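Local coordinates for protein transport protein SEC7 (Saccharomyces cerevisiae, PDB 4OIY) that activates the small GTPase ARF1 at the trans-Golgi network by promoting guanine nucleotide exchange, the reaction carried out by the Sec7 domain described here, at residues D39-I44 / N70-H75; W47-E52 / H75-E80; Q97-P102 / D109-K114. All coordinates share one frame; numbering follows the deposited sequence.

Interaction 1: D39-I44 / N70-H75; sequences DSPISI and NIAIMH
I44 and I73 meet in the same rotamer: each sets CG2 anti to its own backbone N and keeps CG1 beside that N (chi1 -63° and -66°), so that each isoleucine offers two methyl ends to the other. The pair illustrates how helices are joined in the all-helical Sec7 domain, where the first turn of helix 41-50 leans on helix 68-79. CD1 of I44 lies 3.7 Å from CD1 of I73, and a second contact joins CG2 of I44 to CG2 of I73 at 3.9 Å. The two side chains are set at a slant, meeting methyl to methyl rather than running alongside. Y62 of helix 56-64 touches both of them, and I44 also reaches I27 of helix 23-32; this end of the contact therefore belongs to a junction of four helices.

One turn earlier the backbones themselves draw close, with CA of P41 only 4.3 Å from CA of I73. So close an approach is consistent with the compact ring of P41, whose CB rests 3.7 Å from the carbonyl oxygen of A72. CG1 of I73 packs 4.0 Å from CA of P41. Proline is also at home in the first turn, where no backbone N-H is needed to reach back along the helix.

The start of that helix is fixed by S40 at the N-cap. D38 hydrogen-bonds to the hydroxyls of both S40 and S43, tying the cap to the first turn. S40 OG accepts from the backbone N of S43 at 3.2 Å, with an N-H...O angle of 158°.

Interaction 2: W47-E52 / H75-E80; sequences WLLETE and HAFVDE
OE1 of E80 has two partners: K46, by a salt bridge, and a water that donates to it at 2.9 Å. The same water donates its other hydrogen to OE1 of E50, so it spans two carboxylates whose OE1 atoms are 5.0 Å apart. Beneath this polar bridge the contact is oily. The bend of E80 at chi2 (-65°) turns its acid end away from an extended course, while its CB sits 3.4 Å from CD1 of L49, a tight approach. The other methyl of L49 goes to F77: CD2 of L49 lies near CE1 and CZ of the F77 ring, 3.5 Å from CE1, in an oblique approach. L48 comes to the ring edge instead, with its CB 4.1 Å from CE1 of F77. These contacts pack the last turn of helix 41-50 against the later part of helix 68-79 in the Sec7 fold. Just beyond, T51 leaves the helical conformation, and its OG1 donates to the carbonyl oxygen of W47 at 2.7 Å. With a water shared by both acids and K46 paired to E80, the repulsion between the like charges of E50 and E80 is probably eased at the edge of the apolar packing.

Interaction 3: Q97-P102 / D109-K114; sequences QSFRLP and DRFMLK
One face of the F111 ring receives F99, whose CE2 stands 3.4 Å above the plane and toward the rim. The planes are only 19° from parallel, yet the rings are slid so far along each other, with centroids 4.8 Å apart, that they barely overlap. P102 and L101 approach F111 obliquely: CD of the proline lies 3.5 Å from CE2 of F111, and CD2 of L101 is 4.0 Å from CB of F111. For its part, F99 has OG of S98 at its edge, in the plane, and meets F95 edge-to-face. F99 reaches F111 with CG placed between its backbone N and carbonyl carbon (chi1 69°). The run FRLP from F99 to P102 opens the Sec7 signature loop, which in Sec7 domains goes on to carry the glutamate finger that acts on the Arf nucleotide site. Here that loop, between helices 88-96 and 105-122, folds its apolar residues back on helix 105-122. An alanine at F111 is likely to strip F99 of its aromatic neighbour on helix 105-122 and open a gap beside P102 and L101. The next residue of this helix, M112, brings SD to 4.4 Å from CD2 of L101.

Helix 68-79 is shared by interactions 1 and 2 and also packs against interaction 3. Interactions 1 and 2 read successive parts of its pairing with helix 41-50, their centres 9 Å apart, and A76 bridges them by setting its CB 3.6 Å from the carbonyl oxygen of P41. The same helix also reaches interaction 3: CG of M74 packs 3.5 Å from CE1 of F111, CZ of F77 lies 3.5 Å from OG of S98, and OD1 of D79 makes a 3.0 Å salt bridge to NZ of K114. Interaction 3, nearest the chain's centre, includes the start of the signature loop, whereas 39-44/70-75 lies farther out. All three are remote from the magnesium-binding D121.

Interaction 1: D39-I44 / N70-H75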
loop_
_atom_site.group_PDB
_atom_site.type_symbol
_atom_site.label_atom_id
_atom_site.label_comp_id
_atom_site.label_asym_id
_atom_site.label_seq_id
_atom_site.Cartn_x
_atom_site.Cartn_y
_atom_site.Cartn_z
ATOM N N ASP A 39 -0.873 -14.193 -17.343
ATOM C CA ASP A 39 -1.050 -14.209 -15.890
ATOM C C ASP A 39 0.265 -14.058 -15.112
ATOM O O ASP A 39 0.359 -14.486 -13.967
ATOM C CB ASP A 39 -1.808 -15.471 -15.450
ATOM C CG ASP A 39 -1.013 -16.755 -15.671
ATOM O OD1 ASP A 39 -0.000 -16.735 -16.404
ATOM O OD2 ASP A 39 -1.418 -17.789 -15.106
ATOM N N SER A 40 1.273 -13.437 -15.721
ATOM C CA SER A 40 2.525 -13.174 -15.018
ATOM C C SER A 40 2.286 -12.115 -13.942
ATOM O O SER A 40 1.394 -11.281 -14.093
ATOM C CB SER A 40 3.611 -12.694 -15.980
ATOM O OG SER A 40 3.351 -11.379 -16.437
ATOM N N PRO A 41 3.075 -12.149 -12.855
ATOM C CA PRO A 41 2.879 -11.168 -11.784
ATOM C C PRO A 41 2.923 -9.730 -12.277
ATOM O O PRO A 41 2.088 -8.918 -11.881
ATOM C CB PRO A 41 4.037 -11.435 -10.813
ATOM C CG PRO A 41 4.599 -12.764 -11.177
ATOM C CD PRO A 41 4.030 -13.209 -12.492
ATOM N N ILE A 42 3.877 -9.412 -13.145
ATOM C CA ILE A 42 4.019 -8.048 -13.641
ATOM C C ILE A 42 2.814 -7.612 -14.488
ATOM O O ILE A 42 2.327 -6.490 -14.332
ATOM C CB ILE A 42 5.356 -7.849 -14.397
ATOM C CG1 ILE A 42 6.519 -7.975 -13.409
ATOM C CG2 ILE A 42 5.392 -6.484 -15.076
ATOM C CD1 ILE A 42 7.875 -8.221 -14.040
ATOM N N SER A 43 2.318 -8.493 -15.357
ATOM C CA SER A 43 1.154 -8.163 -16.173
ATOM C C SER A 43 -0.058 -7.864 -15.304
ATOM O O SER A 43 -0.741 -6.866 -15.517
ATOM C CB SER A 43 0.825 -9.283 -17.151
ATOM O OG SER A 43 1.867 -9.418 -18.098
ATOM N N ILE A 44 -0.290 -8.716 -14.312
ATOM C CA ILE A 44 -1.432 -8.536 -13.423
ATOM C C ILE A 44 -1.273 -7.275 -12.565
ATOM O O ILE A 44 -2.210 -6.490 -12.444
ATOM C CB ILE A 44 -1.667 -9.763 -12.520
ATOM C CG1 ILE A 44 -2.019 -11.005 -13.361
ATOM C CG2 ILE A 44 -2.798 -9.477 -11.542
ATOM C CD1 ILE A 44 -2.042 -12.291 -12.565
ATOM N N ASN A 70 0.013 -15.059 -5.286
ATOM C CA ASN A 70 -0.528 -13.750 -4.927
ATOM C C ASN A 70 0.559 -12.894 -4.296
ATOM O O ASN A 70 0.619 -11.687 -4.521
ATOM C CB ASN A 70 -1.705 -13.886 -3.973
ATOM C CG ASN A 70 -2.916 -14.512 -4.632
ATOM O OD1 ASN A 70 -3.936 -13.845 -4.848
ATOM N ND2 ASN A 70 -2.816 -15.785 -4.961
ATOM N N ILE A 71 1.427 -13.527 -3.510
ATOM C CA ILE A 71 2.562 -12.817 -2.923
ATOM C C ILE A 71 3.447 -12.250 -4.039
ATOM O O ILE A 71 3.892 -11.108 -3.964
ATOM C CB ILE A 71 3.366 -13.716 -1.942
ATOM C CG1 ILE A 71 2.520 -14.020 -0.696
ATOM C CG2 ILE A 71 4.672 -13.040 -1.535
ATOM C CD1 ILE A 71 3.106 -15.067 0.223
ATOM N N ALA A 72 3.684 -13.042 -5.077
ATOM C CA ALA A 72 4.484 -12.607 -6.223
ATOM C C ALA A 72 3.843 -11.416 -6.944
ATOM O O ALA A 72 4.541 -10.468 -7.320
ATOM C CB ALA A 72 4.711 -13.770 -7.179
ATOM N N ILE A 73 2.522 -11.454 -7.105
ATOM C CA ILE A 73 1.784 -10.346 -7.717
ATOM C C ILE A 73 1.913 -9.100 -6.844
ATOM O O ILE A 73 2.104 -7.999 -7.356
ATOM C CB ILE A 73 0.286 -10.693 -7.936
ATOM C CG1 ILE A 73 0.142 -11.810 -8.976
ATOM C CG2 ILE A 73 -0.508 -9.466 -8.392
ATOM C CD1 ILE A 73 -1.191 -12.530 -8.931
ATOM N N MET A 74 1.784 -9.268 -5.532
ATOM C CA MET A 74 1.918 -8.140 -4.617
ATOM C C MET A 74 3.319 -7.538 -4.696
ATOM O O MET A 74 3.468 -6.328 -4.677
ATOM C CB MET A 74 1.585 -8.560 -3.185
ATOM C CG MET A 74 1.562 -7.412 -2.189
ATOM S SD MET A 74 3.165 -7.111 -1.425
ATOM C CE MET A 74 3.101 -8.406 -0.195
ATOM N N HIS A 75 4.346 -8.380 -4.782
ATOM C CA HIS A 75 5.701 -7.857 -4.908
ATOM C C HIS A 75 5.859 -7.046 -6.197
ATOM O O HIS A 75 6.450 -5.953 -6.188
ATOM C CB HIS A 75 6.721 -8.978 -4.807
ATOM C CG HIS A 75 6.841 -9.544 -3.424
ATOM N ND1 HIS A 75 7.513 -10.716 -3.152
ATOM C CD2 HIS A 75 6.362 -9.102 -2.238
ATOM C CE1 HIS A 75 7.456 -10.962 -1.855
ATOM N NE2 HIS A 75 6.766 -9.994 -1.277
#

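Interaction 2: W47-E52 / H75-E80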
loop_
_atom_site.group_PDB
_atom_site.type_symbol
_atom_site.label_atom_id
_atom_site.label_comp_id
_atom_site.label_asym_id
_atom_site.label_seq_id
_atom_site.Cartn_x
_atom_site.Cartn_y
_atom_site.Cartn_z
ATOM N N TRP A 47 -2.003 -4.152 -14.582
ATOM C CA TRP A 47 -3.443 -4.020 -14.816
ATOM C C TRP A 47 -4.176 -3.485 -13.574
ATOM O O TRP A 47 -5.040 -2.612 -13.682
ATOM C CB TRP A 47 -4.051 -5.348 -15.288
ATOM C CG TRP A 47 -5.504 -5.223 -15.692
ATOM C CD1 TRP A 47 -5.995 -4.810 -16.904
ATOM C CD2 TRP A 47 -6.645 -5.504 -14.877
ATOM N NE1 TRP A 47 -7.369 -4.825 -16.890
ATOM C CE2 TRP A 47 -7.795 -5.232 -15.653
ATOM C CE3 TRP A 47 -6.808 -5.952 -13.562
ATOM C CZ2 TRP A 47 -9.087 -5.405 -15.158
ATOM C CZ3 TRP A 47 -8.098 -6.126 -13.075
ATOM C CH2 TRP A 47 -9.214 -5.852 -13.867
ATOM N N LEU A 48 -3.815 -3.983 -12.394
ATOM C CA LEU A 48 -4.399 -3.475 -11.148
ATOM C C LEU A 48 -4.191 -1.965 -11.004
ATOM O O LEU A 48 -5.118 -1.240 -10.631
ATOM C CB LEU A 48 -3.821 -4.214 -9.932
ATOM C CG LEU A 48 -4.136 -5.715 -9.831
ATOM C CD1 LEU A 48 -3.436 -6.350 -8.640
ATOM C CD2 LEU A 48 -5.633 -5.970 -9.771
ATOM N N LEU A 49 -2.990 -1.489 -11.328
ATOM C CA LEU A 49 -2.647 -0.074 -11.143
ATOM C C LEU A 49 -3.163 0.850 -12.243
ATOM O O LEU A 49 -3.409 2.036 -11.999
ATOM C CB LEU A 49 -1.133 0.084 -11.010
ATOM C CG LEU A 49 -0.591 -0.389 -9.658
ATOM C CD1 LEU A 49 0.914 -0.594 -9.708
ATOM C CD2 LEU A 49 -0.956 0.592 -8.550
ATOM N N GLU A 50 -3.335 0.311 -13.445
ATOM C CA GLU A 50 -3.736 1.115 -14.605
ATOM C C GLU A 50 -5.259 1.242 -14.731
ATOM O O GLU A 50 -5.765 2.199 -15.327
ATOM C CB GLU A 50 -3.159 0.501 -15.891
ATOM C CG GLU A 50 -1.754 0.949 -16.286
ATOM C CD GLU A 50 -0.730 0.924 -15.160
ATOM O OE1 GLU A 50 0.141 0.028 -15.170
ATOM O OE2 GLU A 50 -0.768 1.815 -14.278
ATOM N N THR A 51 -5.990 0.292 -14.157
ATOM C CA THR A 51 -7.425 0.165 -14.414
ATOM C C THR A 51 -8.272 0.885 -13.373
ATOM O O THR A 51 -8.188 0.583 -12.191
ATOM C CB THR A 51 -7.834 -1.321 -14.441
ATOM O OG1 THR A 51 -7.025 -2.032 -15.385
ATOM C CG2 THR A 51 -9.306 -1.485 -14.810
ATOM N N GLU A 52 -9.117 1.813 -13.822
ATOM C CA GLU A 52 -10.013 2.539 -12.933
ATOM C C GLU A 52 -11.227 1.685 -12.619
ATOM O O GLU A 52 -11.646 0.894 -13.443
ATOM C CB GLU A 52 -10.459 3.859 -13.569
ATOM C CG GLU A 52 -9.324 4.859 -13.703
ATOM C CD GLU A 52 -9.741 6.191 -14.303
ATOM O OE1 GLU A 52 -8.847 7.053 -14.452
ATOM O OE2 GLU A 52 -10.939 6.387 -14.623
ATOM N N HIS A 75 4.346 -8.380 -4.782
ATOM C CA HIS A 75 5.701 -7.857 -4.908
ATOM C C HIS A 75 5.859 -7.046 -6.197
ATOM O O HIS A 75 6.450 -5.953 -6.188
ATOM C CB HIS A 75 6.721 -8.978 -4.807
ATOM C CG HIS A 75 6.841 -9.544 -3.424
ATOM N ND1 HIS A 75 7.513 -10.716 -3.152
ATOM C CD2 HIS A 75 6.362 -9.102 -2.238
ATOM C CE1 HIS A 75 7.456 -10.962 -1.855
ATOM N NE2 HIS A 75 6.766 -9.994 -1.277
ATOM N N ALA A 76 5.299 -7.561 -7.288
ATOM C CA ALA A 76 5.307 -6.834 -8.563
ATOM C C ALA A 76 4.535 -5.518 -8.460
ATOM O O ALA A 76 4.924 -4.521 -9.038
ATOM C CB ALA A 76 4.721 -7.686 -9.676
ATOM N N PHE A 77 3.437 -5.528 -7.725
ATOM C CA PHE A 77 2.612 -4.335 -7.534
ATOM C C PHE A 77 3.447 -3.236 -6.867
ATOM O O PHE A 77 3.499 -2.109 -7.355
ATOM C CB PHE A 77 1.394 -4.744 -6.694
ATOM C CG PHE A 77 0.412 -3.645 -6.393
ATOM C CD1 PHE A 77 -0.641 -3.384 -7.259
ATOM C CD2 PHE A 77 0.487 -2.943 -5.200
ATOM C CE1 PHE A 77 -1.577 -2.412 -6.962
ATOM C CE2 PHE A 77 -0.439 -1.955 -4.902
ATOM C CZ PHE A 77 -1.479 -1.704 -5.781
ATOM N N VAL A 78 4.120 -3.580 -5.771
ATOM C CA VAL A 78 4.989 -2.623 -5.076
ATOM C C VAL A 78 6.121 -2.170 -6.002
ATOM O O VAL A 78 6.483 -1.001 -5.998
ATOM C CB VAL A 78 5.565 -3.182 -3.754
ATOM C CG1 VAL A 78 6.376 -2.115 -3.030
ATOM C CG2 VAL A 78 4.445 -3.676 -2.846
ATOM N N ASP A 79 6.646 -3.087 -6.810
ATOM C CA ASP A 79 7.749 -2.763 -7.727
ATOM C C ASP A 79 7.385 -1.724 -8.783
ATOM O O ASP A 79 8.283 -1.101 -9.351
ATOM C CB ASP A 79 8.265 -4.015 -8.450
ATOM C CG ASP A 79 9.165 -4.873 -7.593
ATOM O OD1 ASP A 79 9.591 -4.442 -6.499
ATOM O OD2 ASP A 79 9.466 -6.005 -8.044
ATOM N N GLU A 80 6.093 -1.556 -9.069
ATOM C CA GLU A 80 5.633 -0.554 -10.040
ATOM C C GLU A 80 5.675 0.879 -9.511
ATOM O O GLU A 80 5.619 1.829 -10.288
ATOM C CB GLU A 80 4.221 -0.888 -10.520
ATOM C CG GLU A 80 4.167 -2.155 -11.350
ATOM C CD GLU A 80 4.932 -2.006 -12.650
ATOM O OE1 GLU A 80 4.655 -1.041 -13.385
ATOM O OE2 GLU A 80 5.810 -2.848 -12.922
HETATM O O HOH W 1 2.058 0.328 -13.283
#

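Interaction 3: Q97-P102 / D109-K114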
loop_
_atom_site.group_PDB
_atom_site.type_symbol
_atom_site.label_atom_id
_atom_site.label_comp_id
_atom_site.label_asym_id
_atom_site.label_seq_id
_atom_site.Cartn_x
_atom_site.Cartn_y
_atom_site.Cartn_z
ATOM N N GLN A 97 -3.006 4.544 -0.446
ATOM C CA GLN A 97 -4.225 5.054 -1.071
ATOM C C GLN A 97 -4.563 4.280 -2.358
ATOM O O GLN A 97 -5.564 4.585 -3.033
ATOM C CB GLN A 97 -4.086 6.560 -1.344
ATOM C CG GLN A 97 -4.092 7.389 -0.066
ATOM C CD GLN A 97 -4.019 8.891 -0.311
ATOM O OE1 GLN A 97 -3.664 9.343 -1.400
ATOM N NE2 GLN A 97 -4.352 9.668 0.715
ATOM N N SER A 98 -3.746 3.277 -2.700
ATOM C CA SER A 98 -3.968 2.461 -3.909
ATOM C C SER A 98 -4.674 1.113 -3.674
ATOM O O SER A 98 -5.031 0.430 -4.636
ATOM C CB SER A 98 -2.642 2.214 -4.636
ATOM O OG SER A 98 -1.820 1.278 -3.958
ATOM N N PHE A 99 -4.836 0.716 -2.416
ATOM C CA PHE A 99 -5.530 -0.519 -2.046
ATOM C C PHE A 99 -5.886 -0.438 -0.559
ATOM O O PHE A 99 -5.359 0.402 0.166
ATOM C CB PHE A 99 -4.640 -1.740 -2.301
ATOM C CG PHE A 99 -3.468 -1.825 -1.367
ATOM C CD1 PHE A 99 -2.339 -1.056 -1.573
ATOM C CD2 PHE A 99 -3.505 -2.657 -0.266
ATOM C CE1 PHE A 99 -1.263 -1.121 -0.697
ATOM C CE2 PHE A 99 -2.439 -2.733 0.611
ATOM C CZ PHE A 99 -1.310 -1.968 0.399
ATOM N N ARG A 100 -6.788 -1.305 -0.108
ATOM C CA ARG A 100 -7.084 -1.427 1.319
ATOM C C ARG A 100 -6.287 -2.556 1.948
ATOM O O ARG A 100 -6.364 -3.699 1.503
ATOM C CB ARG A 100 -8.569 -1.702 1.537
ATOM C CG ARG A 100 -8.980 -1.670 3.000
ATOM C CD ARG A 100 -10.457 -1.956 3.190
ATOM N NE ARG A 100 -10.761 -3.383 3.213
ATOM C CZ ARG A 100 -11.956 -3.900 3.502
ATOM N NH1 ARG A 100 -12.987 -3.112 3.776
ATOM N NH2 ARG A 100 -12.117 -5.214 3.502
ATOM N N LEU A 101 -5.514 -2.238 2.988
ATOM C CA LEU A 101 -4.793 -3.262 3.728
ATOM C C LEU A 101 -5.775 -4.290 4.276
ATOM O O LEU A 101 -6.826 -3.903 4.792
ATOM C CB LEU A 101 -3.995 -2.660 4.894
ATOM C CG LEU A 101 -2.643 -2.020 4.560
ATOM C CD1 LEU A 101 -2.164 -1.212 5.748
ATOM C CD2 LEU A 101 -1.602 -3.055 4.176
ATOM N N PRO A 102 -5.440 -5.591 4.150
ATOM C CA PRO A 102 -6.230 -6.644 4.793
ATOM C C PRO A 102 -6.181 -6.552 6.305
ATOM O O PRO A 102 -5.450 -5.725 6.873
ATOM C CB PRO A 102 -5.540 -7.934 4.358
ATOM C CG PRO A 102 -4.782 -7.588 3.132
ATOM C CD PRO A 102 -4.386 -6.152 3.288
ATOM N N ASP A 109 2.075 -7.301 7.390
ATOM C CA ASP A 109 3.527 -7.323 7.497
ATOM C C ASP A 109 4.197 -7.586 6.141
ATOM O O ASP A 109 5.250 -7.021 5.850
ATOM C CB ASP A 109 3.987 -8.362 8.528
ATOM C CG ASP A 109 3.603 -8.003 9.977
ATOM O OD1 ASP A 109 3.230 -6.851 10.275
ATOM O OD2 ASP A 109 3.659 -8.917 10.837
ATOM N N ARG A 110 3.601 -8.454 5.328
ATOM C CA ARG A 110 4.120 -8.718 3.977
ATOM C C ARG A 110 4.127 -7.445 3.124
ATOM O O ARG A 110 5.139 -7.128 2.478
ATOM C CB ARG A 110 3.313 -9.821 3.282
ATOM C CG ARG A 110 3.466 -11.204 3.898
ATOM C CD ARG A 110 3.108 -12.294 2.892
ATOM N NE ARG A 110 1.678 -12.425 2.623
ATOM C CZ ARG A 110 0.830 -13.116 3.384
ATOM N NH1 ARG A 110 -0.447 -13.181 3.054
ATOM N NH2 ARG A 110 1.252 -13.736 4.484
ATOM N N PHE A 111 3.009 -6.720 3.113
ATOM C CA PHE A 111 2.927 -5.446 2.386
ATOM C C PHE A 111 3.972 -4.454 2.881
ATOM O O PHE A 111 4.675 -3.823 2.078
ATOM C CB PHE A 111 1.554 -4.796 2.549
ATOM C CG PHE A 111 0.460 -5.449 1.761
ATOM C CD1 PHE A 111 0.229 -5.090 0.445
ATOM C CD2 PHE A 111 -0.363 -6.391 2.350
ATOM C CE1 PHE A 111 -0.796 -5.666 -0.271
ATOM C CE2 PHE A 111 -1.398 -6.971 1.636
ATOM C CZ PHE A 111 -1.605 -6.614 0.319
ATOM N N MET A 112 4.061 -4.287 4.198
ATOM C CA MET A 112 4.867 -3.215 4.754
ATOM C C MET A 112 6.348 -3.522 4.651
ATOM O O MET A 112 7.149 -2.602 4.484
ATOM C CB MET A 112 4.425 -2.890 6.185
ATOM C CG MET A 112 2.935 -2.518 6.268
ATOM S SD MET A 112 2.352 -1.374 4.985
ATOM C CE MET A 112 3.418 -0.021 5.403
ATOM N N LEU A 113 6.719 -4.804 4.713
ATOM C CA LEU A 113 8.125 -5.170 4.504
ATOM C C LEU A 113 8.552 -4.914 3.065
ATOM O O LEU A 113 9.639 -4.381 2.830
ATOM C CB LEU A 113 8.424 -6.616 4.912
ATOM C CG LEU A 113 9.887 -7.042 4.719
ATOM C CD1 LEU A 113 10.849 -6.166 5.511
ATOM C CD2 LEU A 113 10.035 -8.511 5.088
ATOM N N LYS A 114 7.701 -5.269 2.105
ATOM C CA LYS A 114 8.019 -5.023 0.701
ATOM C C LYS A 114 8.056 -3.526 0.402
ATOM O O LYS A 114 8.936 -3.058 -0.321
ATOM C CB LYS A 114 7.019 -5.718 -0.215
ATOM C CG LYS A 114 7.299 -5.539 -1.695
ATOM C CD LYS A 114 8.619 -6.143 -2.155
ATOM C CE LYS A 114 8.808 -5.890 -3.645
ATOM N NZ LYS A 114 10.142 -6.285 -4.162
#